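Local coordinates for protein protease 2A (Rhinovirus C, PDB 5X45) that is a viral cysteine protease with a chymotrypsin-like fold that probably cuts the viral polyprotein at its own N-terminus and also host translation factors, at residues 10-20 and 36-47. Sequence-based numbering, arbitrary orientation.
Sequences HTRDAIYKCAH and DLQVDSTNVPGP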
ATOM      1  N   HIS A  10       1.693  -5.254   9.205  1.00 40.60           N
ATOM      2  CA  HIS A  10       2.328  -5.429  10.504  1.00 38.02           C
ATOM      3  C   HIS A  10       3.293  -6.611  10.487  1.00 29.81           C
ATOM      4  O   HIS A  10       2.884  -7.765  10.608  1.00 31.00           O
ATOM      5  CB  HIS A  10       1.254  -5.619  11.576  1.00 29.98           C
ATOM      6  CG  HIS A  10       1.790  -5.644  12.973  1.00 38.03           C
ATOM      7  ND1 HIS A  10       1.001  -5.963  14.061  1.00 46.56           N
ATOM      8  CD2 HIS A  10       3.021  -5.387  13.461  1.00 35.53           C
ATOM      9  CE1 HIS A  10       1.732  -5.904  15.161  1.00 42.90           C
ATOM     10  NE2 HIS A  10       2.959  -5.556  14.828  1.00 46.54           N
ATOM     11  N   THR A  11       4.579  -6.320  10.338  1.00 29.75           N
ATOM     12  CA  THR A  11       5.593  -7.370  10.284  1.00 31.22           C
ATOM     13  C   THR A  11       6.122  -7.679  11.678  1.00 33.46           C
ATOM     14  O   THR A  11       5.595  -7.154  12.664  1.00 33.89           O
ATOM     15  CB  THR A  11       6.765  -6.972   9.370  1.00 32.47           C
ATOM     16  OG1 THR A  11       7.460  -5.857   9.942  1.00 30.40           O
ATOM     17  CG2 THR A  11       6.261  -6.615   7.971  1.00 28.78           C
ATOM     18  N   ARG A  12       7.170  -8.504  11.757  1.00 41.07           N
ATOM     19  CA  ARG A  12       7.748  -8.887  13.051  1.00 47.58           C
ATOM     20  C   ARG A  12       8.229  -7.678  13.843  1.00 49.24           C
ATOM     21  O   ARG A  12       8.159  -7.647  15.077  1.00 61.18           O
ATOM     22  CB  ARG A  12       8.934  -9.834  12.883  1.00 40.40           C
ATOM     23  CG  ARG A  12       9.353 -10.457  14.211  1.00 59.75           C
ATOM     24  CD  ARG A  12      10.845 -10.775  14.286  1.00 80.99           C
ATOM     25  NE  ARG A  12      11.188 -12.150  13.930  1.00 98.45           N
ATOM     26  CZ  ARG A  12      12.334 -12.505  13.350  1.00 99.07           C
ATOM     27  NH1 ARG A  12      12.565 -13.779  13.057  1.00 96.66           N
ATOM     28  NH2 ARG A  12      13.251 -11.586  13.066  1.00 96.37           N
ATOM     29  N   ASP A  13       8.739  -6.688  13.126  1.00 46.76           N
ATOM     30  CA  ASP A  13       9.379  -5.553  13.771  1.00 52.83           C
ATOM     31  C   ASP A  13       8.811  -4.180  13.390  1.00 44.71           C
ATOM     32  O   ASP A  13       9.157  -3.181  14.017  1.00 42.32           O
ATOM     33  CB  ASP A  13      10.892  -5.612  13.518  1.00 62.70           C
ATOM     34  CG  ASP A  13      11.240  -5.830  12.054  1.00 82.59           C
ATOM     35  OD1 ASP A  13      10.380  -5.583  11.179  1.00 88.30           O
ATOM     36  OD2 ASP A  13      12.384  -6.260  11.785  1.00 90.77           O
ATOM     37  N   ALA A  14       7.936  -4.114  12.390  1.00 38.09           N
ATOM     38  CA  ALA A  14       7.503  -2.812  11.889  1.00 32.76           C
ATOM     39  C   ALA A  14       6.034  -2.774  11.484  1.00 38.54           C
ATOM     40  O   ALA A  14       5.420  -3.802  11.191  1.00 41.32           O
ATOM     41  CB  ALA A  14       8.366  -2.393  10.716  1.00 28.94           C
ATOM     42  N   ILE A  15       5.486  -1.562  11.471  1.00 34.14           N
ATOM     43  CA  ILE A  15       4.129  -1.305  11.005  1.00 32.08           C
ATOM     44  C   ILE A  15       4.152  -0.293   9.858  1.00 31.08           C
ATOM     45  O   ILE A  15       4.746   0.778   9.977  1.00 25.26           O
ATOM     46  CB  ILE A  15       3.244  -0.752  12.118  1.00 39.69           C
ATOM     47  CG1 ILE A  15       3.199  -1.713  13.298  1.00 45.60           C
ATOM     48  CG2 ILE A  15       1.852  -0.462  11.586  1.00 43.34           C
ATOM     49  CD1 ILE A  15       2.652  -1.078  14.561  1.00 50.23           C
ATOM     50  N   TYR A  16       3.501  -0.639   8.753  1.00 27.96           N
ATOM     51  CA  TYR A  16       3.474   0.193   7.552  1.00 27.32           C
ATOM     52  C   TYR A  16       2.078   0.766   7.347  1.00 23.35           C
ATOM     53  O   TYR A  16       1.105   0.020   7.264  1.00 26.54           O
ATOM     54  CB  TYR A  16       3.892  -0.626   6.327  1.00 23.13           C
ATOM     55  CG  TYR A  16       5.291  -1.192   6.382  1.00 23.61           C
ATOM     56  CD1 TYR A  16       5.627  -2.226   7.263  1.00 26.85           C
ATOM     57  CD2 TYR A  16       6.270  -0.724   5.520  1.00 23.42           C
ATOM     58  CE1 TYR A  16       6.924  -2.747   7.300  1.00 25.50           C
ATOM     59  CE2 TYR A  16       7.558  -1.238   5.546  1.00 40.50           C
ATOM     60  CZ  TYR A  16       7.879  -2.243   6.433  1.00 36.87           C
ATOM     61  OH  TYR A  16       9.161  -2.730   6.431  1.00 43.69           O
ATOM     62  N   LYS A  17       1.973   2.085   7.262  1.00 25.60           N
ATOM     63  CA  LYS A  17       0.677   2.720   7.065  1.00 28.97           C
ATOM     64  C   LYS A  17       0.769   3.763   5.966  1.00 26.88           C
ATOM     65  O   LYS A  17       1.855   4.252   5.659  1.00 37.35           O
ATOM     66  CB  LYS A  17       0.194   3.375   8.361  1.00 29.95           C
ATOM     67  CG  LYS A  17       0.235   2.457   9.568  1.00 38.04           C
ATOM     68  CD  LYS A  17      -0.454   3.053  10.782  1.00 49.94           C
ATOM     69  CE  LYS A  17      -1.798   2.364  11.006  1.00 56.97           C
ATOM     70  NZ  LYS A  17      -2.575   2.947  12.136  1.00 64.05           N
ATOM     71  N   CYS A  18      -0.355   4.114   5.406  1.00 27.62           N
ATOM     72  CA  CYS A  18      -0.411   5.183   4.471  1.00 28.13           C
ATOM     73  C   CYS A  18      -0.268   6.434   5.282  1.00 39.26           C
ATOM     74  O   CYS A  18      -0.913   6.584   6.271  1.00 40.85           O
ATOM     75  CB  CYS A  18      -1.735   5.146   3.740  1.00 35.32           C
ATOM     76  SG  CYS A  18      -1.776   3.992   2.387  1.00 47.38           S
ATOM     77  N   ALA A  19       0.606   7.326   4.878  1.00 39.78           N
ATOM     78  CA  ALA A  19       0.958   8.452   5.702  1.00 40.71           C
ATOM     79  C   ALA A  19      -0.186   9.400   6.050  1.00 39.82           C
ATOM     80  O   ALA A  19      -0.220   9.929   7.128  1.00 27.97           O
ATOM     81  CB  ALA A  19       2.140   9.189   5.132  1.00 25.46           C
ATOM     82  N   HIS A  20      -1.116   9.594   5.145  1.00 30.24           N
ATOM     83  CA  HIS A  20      -2.198  10.494   5.389  1.00 29.49           C
ATOM     84  C   HIS A  20      -3.223   9.978   6.376  1.00 47.27           C
ATOM     85  O   HIS A  20      -4.108  10.693   6.774  1.00 46.95           O
ATOM     86  CB  HIS A  20      -2.829  10.887   4.101  1.00 20.00           C
ATOM     87  CG  HIS A  20      -3.686   9.835   3.533  1.00 20.00           C
ATOM     88  ND1 HIS A  20      -3.182   8.801   2.790  1.00 20.00           N
ATOM     89  CD2 HIS A  20      -5.017   9.647   3.597  1.00 20.00           C
ATOM     90  CE1 HIS A  20      -4.168   8.014   2.425  1.00 20.00           C
ATOM     91  NE2 HIS A  20      -5.291   8.508   2.895  1.00 20.00           N
ATOM     92  N   ASP A  36       3.570   8.145  -0.034  1.00 30.76           N
ATOM     93  CA  ASP A  36       2.446   8.177   0.909  1.00 32.06           C
ATOM     94  C   ASP A  36       2.608   7.074   1.961  1.00 30.61           C
ATOM     95  O   ASP A  36       1.667   6.333   2.274  1.00 28.67           O
ATOM     96  CB  ASP A  36       1.112   8.036   0.167  1.00 28.98           C
ATOM     97  CG  ASP A  36      -0.085   8.295   1.067  1.00 51.42           C
ATOM     98  OD1 ASP A  36       0.094   8.992   2.088  1.00 57.96           O
ATOM     99  OD2 ASP A  36      -1.194   7.796   0.763  1.00 62.91           O
ATOM    100  N   LEU A  37       3.806   6.987   2.525  1.00 23.55           N
ATOM    101  CA  LEU A  37       4.167   5.854   3.369  1.00 25.62           C
ATOM    102  C   LEU A  37       4.802   6.281   4.669  1.00 29.66           C
ATOM    103  O   LEU A  37       5.709   7.115   4.687  1.00 32.64           O
ATOM    104  CB  LEU A  37       5.135   4.931   2.632  1.00 22.67           C
ATOM    105  CG  LEU A  37       5.560   3.678   3.389  1.00 27.71           C
ATOM    106  CD1 LEU A  37       4.386   2.699   3.539  1.00 27.01           C
ATOM    107  CD2 LEU A  37       6.735   3.018   2.694  1.00 22.84           C
ATOM    108  N   GLN A  38       4.327   5.700   5.760  1.00 28.31           N
ATOM    109  CA  GLN A  38       4.956   5.889   7.056  1.00 23.49           C
ATOM    110  C   GLN A  38       5.280   4.534   7.650  1.00 23.48           C
ATOM    111  O   GLN A  38       4.457   3.625   7.598  1.00 23.29           O
ATOM    112  CB  GLN A  38       4.061   6.678   8.006  1.00 24.33           C
ATOM    113  CG  GLN A  38       4.595   6.678   9.436  1.00 35.87           C
ATOM    114  CD  GLN A  38       3.901   7.664  10.354  1.00 37.82           C
ATOM    115  OE1 GLN A  38       3.391   8.701   9.918  1.00 36.93           O
ATOM    116  NE2 GLN A  38       3.846   7.325  11.636  1.00 33.33           N
ATOM    117  N   VAL A  39       6.491   4.375   8.169  1.00 23.97           N
ATOM    118  CA  VAL A  39       6.836   3.118   8.809  1.00 26.82           C
ATOM    119  C   VAL A  39       7.242   3.355  10.258  1.00 34.37           C
ATOM    120  O   VAL A  39       8.086   4.207  10.546  1.00 26.47           O
ATOM    121  CB  VAL A  39       7.970   2.386   8.088  1.00 28.78           C
ATOM    122  CG1 VAL A  39       8.152   0.995   8.698  1.00 31.17           C
ATOM    123  CG2 VAL A  39       7.670   2.282   6.607  1.00 23.55           C
ATOM    124  N   ASP A  40       6.634   2.591  11.163  1.00 40.23           N
ATOM    125  CA  ASP A  40       6.930   2.690  12.586  1.00 39.78           C
ATOM    126  C   ASP A  40       7.510   1.383  13.086  1.00 35.28           C
ATOM    127  O   ASP A  40       7.114   0.311  12.644  1.00 38.83           O
ATOM    128  CB  ASP A  40       5.674   3.057  13.388  1.00 50.12           C
ATOM    129  CG  ASP A  40       5.210   4.494  13.138  1.00 72.08           C
ATOM    130  OD1 ASP A  40       5.502   5.045  12.057  1.00 79.58           O
ATOM    131  OD2 ASP A  40       4.563   5.083  14.032  1.00 80.09           O
ATOM    132  N   SER A  41       8.475   1.471  13.992  1.00 38.06           N
ATOM    133  CA  SER A  41       8.970   0.282  14.664  1.00 36.85           C
ATOM    134  C   SER A  41       7.943  -0.178  15.692  1.00 41.79           C
ATOM    135  O   SER A  41       7.105   0.608  16.137  1.00 40.59           O
ATOM    136  CB  SER A  41      10.299   0.561  15.343  1.00 35.38           C
ATOM    137  OG  SER A  41      10.107   1.512  16.368  1.00 41.08           O
ATOM    138  N   THR A  42       7.987  -1.451  16.055  1.00 55.16           N
ATOM    139  CA  THR A  42       7.081  -1.952  17.076  1.00 58.98           C
ATOM    140  C   THR A  42       7.673  -3.084  17.906  1.00 57.23           C
ATOM    141  O   THR A  42       8.410  -3.936  17.412  1.00 59.61           O
ATOM    142  CB  THR A  42       5.738  -2.403  16.455  1.00 56.04           C
ATOM    143  OG1 THR A  42       4.845  -2.808  17.505  1.00 56.63           O
ATOM    144  CG2 THR A  42       5.941  -3.564  15.484  1.00 47.75           C
ATOM    145  N   ASN A  43       7.334  -3.057  19.187  1.00 55.21           N
ATOM    146  CA  ASN A  43       7.783  -4.047  20.149  1.00 56.89           C
ATOM    147  C   ASN A  43       6.977  -5.339  20.035  1.00 59.53           C
ATOM    148  O   ASN A  43       7.442  -6.403  20.447  1.00 54.48           O
ATOM    149  CB  ASN A  43       7.715  -3.471  21.557  1.00 64.44           C
ATOM    150  CG  ASN A  43       8.998  -2.757  21.939  1.00 83.73           C
ATOM    151  OD1 ASN A  43      10.047  -2.990  21.335  1.00 84.98           O
ATOM    152  ND2 ASN A  43       8.920  -1.872  22.927  1.00 94.12           N
ATOM    153  N   VAL A  44       5.742  -5.231  19.542  1.00 66.62           N
ATOM    154  CA  VAL A  44       4.879  -6.407  19.391  1.00 68.01           C
ATOM    155  C   VAL A  44       4.965  -6.904  17.934  1.00 61.51           C
ATOM    156  O   VAL A  44       4.772  -6.143  16.981  1.00 55.81           O
ATOM    157  CB  VAL A  44       3.403  -6.112  19.832  1.00 55.69           C
ATOM    158  CG1 VAL A  44       3.387  -4.880  20.728  1.00 64.16           C
ATOM    159  CG2 VAL A  44       2.476  -5.845  18.670  1.00 50.42           C
ATOM    160  N   PRO A  45       5.388  -8.164  17.759  1.00 60.10           N
ATOM    161  CA  PRO A  45       5.534  -8.800  16.440  1.00 54.21           C
ATOM    162  C   PRO A  45       4.212  -8.964  15.673  1.00 50.56           C
ATOM    163  O   PRO A  45       3.179  -9.270  16.268  1.00 47.63           O
ATOM    164  CB  PRO A  45       6.132 -10.171  16.781  1.00 53.64           C
ATOM    165  CG  PRO A  45       6.827  -9.967  18.089  1.00 59.13           C
ATOM    166  CD  PRO A  45       5.952  -8.998  18.835  1.00 61.65           C
ATOM    167  N   GLY A  46       4.254  -8.739  14.363  1.00 45.99           N
ATOM    168  CA  GLY A  46       3.086  -8.915  13.521  1.00 40.48           C
ATOM    169  C   GLY A  46       3.201 -10.136  12.633  1.00 47.47           C
ATOM    170  O   GLY A  46       4.290 -10.689  12.460  1.00 44.73           O
ATOM    171  N   PRO A  47       2.070 -10.556  12.047  1.00 51.15           N
ATOM    172  CA  PRO A  47       1.980 -11.773  11.234  1.00 38.16           C
ATOM    173  C   PRO A  47       2.411 -11.604   9.777  1.00 40.28           C
ATOM    174  O   PRO A  47       2.647 -12.612   9.116  1.00 52.28           O
ATOM    175  CB  PRO A  47       0.495 -12.118  11.309  1.00 34.75           C
ATOM    176  CG  PRO A  47      -0.174 -10.793  11.449  1.00 40.95           C
ATOM    177  CD  PRO A  47       0.745  -9.957  12.293  1.00 48.52           C
TER
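Val39 lies side by side with Tyr16: its CG1 sits over the phenol ring, 3.9 Å from the ring centroid and 10° off the normal, while Val39 CG2 meets Tyr16 CD2 at 3.5 Å. Ala14 extends this apolar face, its CB 3.9 Å from Val39 CG1, and Leu37 CD1 lies near the Tyr16 ring plane, at its edge. On the reverse face, Ile15 CD1 packs against Thr42 CB (3.9 Å), the two side chains crossing at about a right angle.

Paired backbone bonds at Ile15/Asp40 and Lys17/Gln38 define antiparallel register. These are the central strands of the four-stranded N-terminal sheet of a 2A protease, with strand 28-32 flanking 37-41. Beyond Thr42 the chain turns back over His10: Gly46 CA stands 3.4 Å from that ring's centroid, a CH-pi contact over the face, and His10 NE2 donates to Val44 O (2.9 Å).

At the other end, Asp36 CG is anti to the backbone N (chi1 -170°), which carries the carboxylate to His20. The two planes are 25° apart, and His20 ND1 meets Asp36 OD2 at 3.0 Å in a weak hydrogen bond. This pairing is consistent with the His-Asp part of the catalytic triad in chymotrypsin-like proteases. Tyr87 OH bonds to Asp36 OD1, and the Tyr86 ring stacks on His20.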